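Local atomic coordinates of probable thioesterase (Thermus thermophilus, PDB entry 1Z54), a protein that probably hydrolyses fatty acyl-CoA thioesters, as a hotdog-fold member of the 4-hydroxybenzoyl-CoA thioesterase family. Residues G51-V56 against L108-E113; E71-R76 against Y91-E96. All coordinates share one frame; numbering follows the deposited sequence.

Interaction 1 (G51-V56 against L108-E113); sequences GVFFPV and LCQVGE
Cys109 holds SG anti to its backbone N (chi1 180°), and Val52 does the same with CG1 (chi1 -173°). The two atoms meet 3.9 Å apart, Val52 CG1 against Cys109 SG. The same sulfur approaches the Phe54 ring obliquely, 5.1 Å from Cys109 SG to the ring centroid, as a Cys sulfur-aromatic contact. The other face of the sheet carries Phe53 and Gln110. They form a hydrogen-bonded antiparallel pair, with Phe53 N to Gln110 O at 2.6 Å and Gln110 N to Phe53 O at 2.8 Å. The Gln110 chain runs past the Phe53 ring, its amide plane turned 64° from the ring plane, and NE2 comes 4.0 Å from Phe53 CD2. Longer backbone bonds follow at the two ends, Gly112 N to Gly51 O and Leu108 N to Pro55 O. Gly51, with positive phi, is the C-prime residue of a Schellman motif ending helix 44-48, and the strand begins at Val52. The contact pairs strand 52-63, outermost in this chain's antiparallel sheet, with the end of strand 98-111. Met17 of the second subunit packs on Phe53, Pro55 and Gln110. Ile122 of helix 120-129 touches Val52 and Phe54. Tyr44 and Glu48 of helix 44-48 touch Phe53.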
loop_
_atom_site.group_PDB
_atom_site.type_symbol
_atom_site.label_atom_id
_atom_site.label_comp_id
_atom_site.label_asym_id
_atom_site.label_seq_id
_atom_site.Cartn_x
_atom_site.Cartn_y
_atom_site.Cartn_z
ATOM N N GLY A 51 -5.697 24.800 -5.349
ATOM C CA GLY A 51 -5.270 24.981 -3.976
ATOM C C GLY A 51 -6.409 24.726 -3.002
ATOM O O GLY A 51 -6.493 25.367 -1.956
ATOM N N VAL A 52 -7.293 23.793 -3.346
ATOM C CA VAL A 52 -8.427 23.455 -2.491
ATOM C C VAL A 52 -8.334 21.973 -2.128
ATOM O O VAL A 52 -8.156 21.132 -3.000
ATOM C CB VAL A 52 -9.768 23.719 -3.211
ATOM C CG1 VAL A 52 -10.925 23.515 -2.247
ATOM C CG2 VAL A 52 -9.787 25.142 -3.775
ATOM N N PHE A 53 -8.468 21.657 -0.845
ATOM C CA PHE A 53 -8.358 20.268 -0.404
ATOM C C PHE A 53 -9.482 19.834 0.532
ATOM O O PHE A 53 -10.065 20.649 1.244
ATOM C CB PHE A 53 -7.017 20.062 0.310
ATOM C CG PHE A 53 -5.844 20.643 -0.427
ATOM C CD1 PHE A 53 -5.210 19.924 -1.433
ATOM C CD2 PHE A 53 -5.399 21.928 -0.137
ATOM C CE1 PHE A 53 -4.140 20.475 -2.147
ATOM C CE2 PHE A 53 -4.336 22.490 -0.842
ATOM C CZ PHE A 53 -3.702 21.761 -1.851
ATOM N N PHE A 54 -9.765 18.538 0.525
ATOM C CA PHE A 54 -10.780 17.953 1.390
ATOM C C PHE A 54 -10.101 16.893 2.239
ATOM O O PHE A 54 -10.385 15.708 2.103
ATOM C CB PHE A 54 -11.883 17.291 0.565
ATOM C CG PHE A 54 -12.741 18.262 -0.193
ATOM C CD1 PHE A 54 -13.273 17.918 -1.428
ATOM C CD2 PHE A 54 -13.023 19.519 0.328
ATOM C CE1 PHE A 54 -14.069 18.808 -2.135
ATOM C CE2 PHE A 54 -13.819 20.415 -0.375
ATOM C CZ PHE A 54 -14.341 20.058 -1.608
ATOM N N PRO A 55 -9.175 17.303 3.116
ATOM C CA PRO A 55 -8.497 16.311 3.954
ATOM C C PRO A 55 -9.459 15.584 4.897
ATOM O O PRO A 55 -10.481 16.142 5.327
ATOM C CB PRO A 55 -7.459 17.150 4.701
ATOM C CG PRO A 55 -8.138 18.473 4.830
ATOM C CD PRO A 55 -8.727 18.666 3.449
ATOM N N VAL A 56 -9.119 14.333 5.199
ATOM C CA VAL A 56 -9.903 13.478 6.079
ATOM C C VAL A 56 -9.601 13.806 7.534
ATOM O O VAL A 56 -8.444 13.793 7.946
ATOM C CB VAL A 56 -9.559 11.983 5.841
ATOM C CG1 VAL A 56 -10.315 11.098 6.839
ATOM C CG2 VAL A 56 -9.884 11.598 4.404
ATOM N N LEU A 108 -12.701 18.328 6.281
ATOM C CA LEU A 108 -12.690 19.758 6.519
ATOM C C LEU A 108 -12.237 20.248 5.153
ATOM O O LEU A 108 -11.847 19.438 4.304
ATOM C CB LEU A 108 -11.661 20.154 7.584
ATOM C CG LEU A 108 -12.071 20.001 9.050
ATOM C CD1 LEU A 108 -10.933 20.518 9.924
ATOM C CD2 LEU A 108 -13.357 20.781 9.339
ATOM N N CYS A 109 -12.298 21.551 4.918
ATOM C CA CYS A 109 -11.860 22.074 3.635
ATOM C C CYS A 109 -10.633 22.930 3.858
ATOM O O CYS A 109 -10.630 23.820 4.708
ATOM C CB CYS A 109 -12.961 22.903 2.965
ATOM S SG CYS A 109 -12.474 23.594 1.349
ATOM N N GLN A 110 -9.580 22.642 3.104
ATOM C CA GLN A 110 -8.343 23.393 3.230
ATOM C C GLN A 110 -8.055 24.158 1.946
ATOM O O GLN A 110 -8.075 23.594 0.854
ATOM C CB GLN A 110 -7.187 22.442 3.540
ATOM C CG GLN A 110 -5.865 23.126 3.852
ATOM C CD GLN A 110 -4.779 22.128 4.213
ATOM O OE1 GLN A 110 -4.945 21.314 5.123
ATOM N NE2 GLN A 110 -3.659 22.189 3.503
ATOM N N VAL A 111 -7.809 25.451 2.088
ATOM C CA VAL A 111 -7.493 26.294 0.944
ATOM C C VAL A 111 -6.227 27.076 1.270
ATOM O O VAL A 111 -6.223 27.932 2.152
ATOM C CB VAL A 111 -8.664 27.265 0.620
ATOM C CG1 VAL A 111 -9.152 27.926 1.876
ATOM C CG2 VAL A 111 -8.219 28.321 -0.370
ATOM N N GLY A 112 -5.145 26.758 0.567
ATOM C CA GLY A 112 -3.888 27.443 0.808
ATOM C C GLY A 112 -3.361 27.236 2.219
ATOM O O GLY A 112 -3.171 28.195 2.979
ATOM N N GLU A 113 -3.133 25.975 2.567
ATOM C CA GLU A 113 -2.612 25.592 3.876
ATOM C C GLU A 113 -3.345 26.176 5.089
ATOM O O GLU A 113 -2.716 26.644 6.035
ATOM C CB GLU A 113 -1.118 25.935 3.967
ATOM C CG GLU A 113 -0.428 25.398 5.224
ATOM C CD GLU A 113 -0.450 23.876 5.315
ATOM O OE1 GLU A 113 -0.258 23.339 6.429
ATOM O OE2 GLU A 113 -0.645 23.215 4.273
#

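Interaction 2 (E71-R76 against Y91-E96); sequences EVVEVR and YRVERE
Glu94 OE2 is shared by two arginines, Arg76 from the facing strand and Arg92 from its own. Arg76 NH2 donates to Glu94 OE2 at 2.7 Å with an N-H...O angle of 161°. The oxygen lies near the guanidinium plane and uses its syn lone pair. Arg92 NH1 completes the salt-bridge network, but its modelled distance to the same oxygen is too short to be taken literally. Arg76 and Arg92 run side by side, and the shared carboxylate probably offsets their positive charge. A bend at chi3 in each (59° and 82°) turns its guanidinium toward Glu94.

The backbones form a regular antiparallel ladder. Glu74 and Glu94 exchange two bonds, Glu74 N to Glu94 O and Glu94 N to Glu74 O, each 2.8 Å. Arg76 and Arg92 form the next hydrogen-bonded pair. Between them Val75 and Val93 face each other on the other side of the sheet, CG2 to CG2 4.2 Å. Near the open end of the hairpin, Glu71 OE2 forms a salt bridge with Arg95 NH1 at 2.8 Å, though weak in angle. Glu71 OE2 also accepts from Arg68 N, and Arg95 NH1 also donates to Pro66 O. Glu71 OE1 lies over one face of that guanidinium.

The hairpin is flanked by strand 3-8 beside 72-82 and strand 98-111 beside 86-95. Helix 24-39 packs on its apolar face, with Ala32 against Val75 and Leu29 against Tyr91.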
loop_
_atom_site.group_PDB
_atom_site.type_symbol
_atom_site.label_atom_id
_atom_site.label_comp_id
_atom_site.label_asym_id
_atom_site.label_seq_id
_atom_site.Cartn_x
_atom_site.Cartn_y
_atom_site.Cartn_z
ATOM N N GLU A 71 -13.226 -11.147 -6.971
ATOM C CA GLU A 71 -14.518 -10.462 -6.920
ATOM C C GLU A 71 -14.428 -8.993 -7.304
ATOM O O GLU A 71 -13.339 -8.420 -7.387
ATOM C CB GLU A 71 -15.112 -10.544 -5.512
ATOM C CG GLU A 71 -15.331 -11.950 -4.978
ATOM C CD GLU A 71 -15.679 -11.959 -3.494
ATOM O OE1 GLU A 71 -16.048 -13.029 -2.970
ATOM O OE2 GLU A 71 -15.577 -10.896 -2.846
ATOM N N VAL A 72 -15.593 -8.397 -7.538
ATOM C CA VAL A 72 -15.716 -6.985 -7.871
ATOM C C VAL A 72 -16.666 -6.422 -6.822
ATOM O O VAL A 72 -17.684 -7.039 -6.515
ATOM C CB VAL A 72 -16.317 -6.785 -9.278
ATOM C CG1 VAL A 72 -16.617 -5.320 -9.508
ATOM C CG2 VAL A 72 -15.334 -7.290 -10.344
ATOM N N VAL A 73 -16.328 -5.278 -6.241
ATOM C CA VAL A 73 -17.189 -4.689 -5.221
ATOM C C VAL A 73 -17.785 -3.381 -5.687
ATOM O O VAL A 73 -17.212 -2.679 -6.522
ATOM C CB VAL A 73 -16.435 -4.399 -3.897
ATOM C CG1 VAL A 73 -15.973 -5.680 -3.263
ATOM C CG2 VAL A 73 -15.266 -3.455 -4.165
ATOM N N GLU A 74 -18.948 -3.066 -5.135
ATOM C CA GLU A 74 -19.641 -1.832 -5.460
ATOM C C GLU A 74 -19.661 -0.953 -4.228
ATOM O O GLU A 74 -20.018 -1.401 -3.134
ATOM C CB GLU A 74 -21.070 -2.124 -5.925
ATOM C CG GLU A 74 -21.139 -2.736 -7.312
ATOM C CD GLU A 74 -22.562 -2.896 -7.814
ATOM O OE1 GLU A 74 -22.732 -3.180 -9.018
ATOM O OE2 GLU A 74 -23.508 -2.746 -7.008
ATOM N N VAL A 75 -19.248 0.294 -4.411
ATOM C CA VAL A 75 -19.217 1.246 -3.320
ATOM C C VAL A 75 -20.206 2.355 -3.599
ATOM O O VAL A 75 -20.070 3.102 -4.568
ATOM C CB VAL A 75 -17.828 1.856 -3.140
ATOM C CG1 VAL A 75 -17.825 2.762 -1.917
ATOM C CG2 VAL A 75 -16.793 0.743 -2.994
ATOM N N ARG A 76 -21.214 2.438 -2.743
ATOM C CA ARG A 76 -22.253 3.442 -2.871
ATOM C C ARG A 76 -21.907 4.607 -1.962
ATOM O O ARG A 76 -21.698 4.426 -0.764
ATOM C CB ARG A 76 -23.598 2.832 -2.472
ATOM C CG ARG A 76 -23.989 1.644 -3.347
ATOM C CD ARG A 76 -25.071 0.778 -2.707
ATOM N NE ARG A 76 -26.296 1.524 -2.433
ATOM C CZ ARG A 76 -27.412 0.973 -1.955
ATOM N NH1 ARG A 76 -28.486 1.722 -1.732
ATOM N NH2 ARG A 76 -27.455 -0.329 -1.701
ATOM N N TYR A 91 -20.719 5.611 3.147
ATOM C CA TYR A 91 -20.574 4.596 2.118
ATOM C C TYR A 91 -21.064 3.215 2.492
ATOM O O TYR A 91 -21.099 2.844 3.664
ATOM C CB TYR A 91 -19.104 4.439 1.722
ATOM C CG TYR A 91 -18.297 5.707 1.634
ATOM C CD1 TYR A 91 -17.922 6.409 2.785
ATOM C CD2 TYR A 91 -17.832 6.162 0.403
ATOM C CE1 TYR A 91 -17.088 7.534 2.705
ATOM C CE2 TYR A 91 -17.004 7.275 0.313
ATOM C CZ TYR A 91 -16.632 7.955 1.464
ATOM O OH TYR A 91 -15.794 9.043 1.361
ATOM N N ARG A 92 -21.407 2.450 1.461
ATOM C CA ARG A 92 -21.828 1.067 1.618
ATOM C C ARG A 92 -21.029 0.281 0.594
ATOM O O ARG A 92 -21.056 0.592 -0.602
ATOM C CB ARG A 92 -23.328 0.899 1.356
ATOM C CG ARG A 92 -24.203 1.403 2.494
ATOM C CD ARG A 92 -25.696 1.237 2.226
ATOM N NE ARG A 92 -26.184 -0.107 2.521
ATOM C CZ ARG A 92 -26.123 -1.131 1.679
ATOM N NH1 ARG A 92 -25.598 -0.969 0.473
ATOM N NH2 ARG A 92 -26.585 -2.321 2.048
ATOM N N VAL A 93 -20.286 -0.711 1.069
ATOM C CA VAL A 93 -19.490 -1.536 0.185
ATOM C C VAL A 93 -20.176 -2.881 0.100
ATOM O O VAL A 93 -20.275 -3.598 1.095
ATOM C CB VAL A 93 -18.064 -1.767 0.720
ATOM C CG1 VAL A 93 -17.272 -2.578 -0.295
ATOM C CG2 VAL A 93 -17.375 -0.435 1.007
ATOM N N GLU A 94 -20.653 -3.232 -1.084
ATOM C CA GLU A 94 -21.320 -4.505 -1.226
ATOM C C GLU A 94 -20.913 -5.276 -2.466
ATOM O O GLU A 94 -20.143 -4.793 -3.300
ATOM C CB GLU A 94 -22.842 -4.305 -1.182
ATOM C CG GLU A 94 -23.384 -3.237 -2.098
ATOM C CD GLU A 94 -24.882 -3.063 -1.948
ATOM O OE1 GLU A 94 -25.622 -4.038 -2.167
ATOM O OE2 GLU A 94 -25.326 -1.951 -1.603
ATOM N N ARG A 95 -21.423 -6.497 -2.558
ATOM C CA ARG A 95 -21.147 -7.378 -3.680
ATOM C C ARG A 95 -22.427 -8.152 -3.972
ATOM O O ARG A 95 -22.833 -9.008 -3.189
ATOM C CB ARG A 95 -20.026 -8.351 -3.316
ATOM C CG ARG A 95 -19.641 -9.315 -4.422
ATOM C CD ARG A 95 -18.706 -10.375 -3.878
ATOM N NE ARG A 95 -19.375 -11.183 -2.859
ATOM C CZ ARG A 95 -18.933 -11.350 -1.613
ATOM N NH1 ARG A 95 -17.806 -10.766 -1.212
ATOM N NH2 ARG A 95 -19.627 -12.101 -0.762
ATOM N N GLU A 96 -23.068 -7.832 -5.089
ATOM C CA GLU A 96 -24.305 -8.498 -5.484
ATOM C C GLU A 96 -25.319 -8.552 -4.336
ATOM O O GLU A 96 -25.733 -9.630 -3.903
ATOM C CB GLU A 96 -23.996 -9.912 -5.975
ATOM C CG GLU A 96 -22.819 -9.974 -6.939
ATOM C CD GLU A 96 -22.583 -11.365 -7.493
ATOM O OE1 GLU A 96 -23.234 -11.726 -8.496
ATOM O OE2 GLU A 96 -21.753 -12.105 -6.917
#

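From the N terminus, strand 3-8 and helix 24-39 come before either contact. The chain then enters 51-56, the first half of interaction 1, and continues along strand 52-63. Residues 71-76 follow on strand 72-82. The chain turns back and 91-96 closes the short hairpin of interaction 2. Strand 98-111 then brings 108-113 to 51-56, closing the larger loop. Interaction 2 is therefore nested inside interaction 1. Their centres are 28 Å apart, on opposite sides of the chain's centre, and they do not touch. Both belong to one antiparallel sheet: interaction 1 joins strand 52-63, outermost in this chain, to strand 98-111, and interaction 2 joins the next two strands inward.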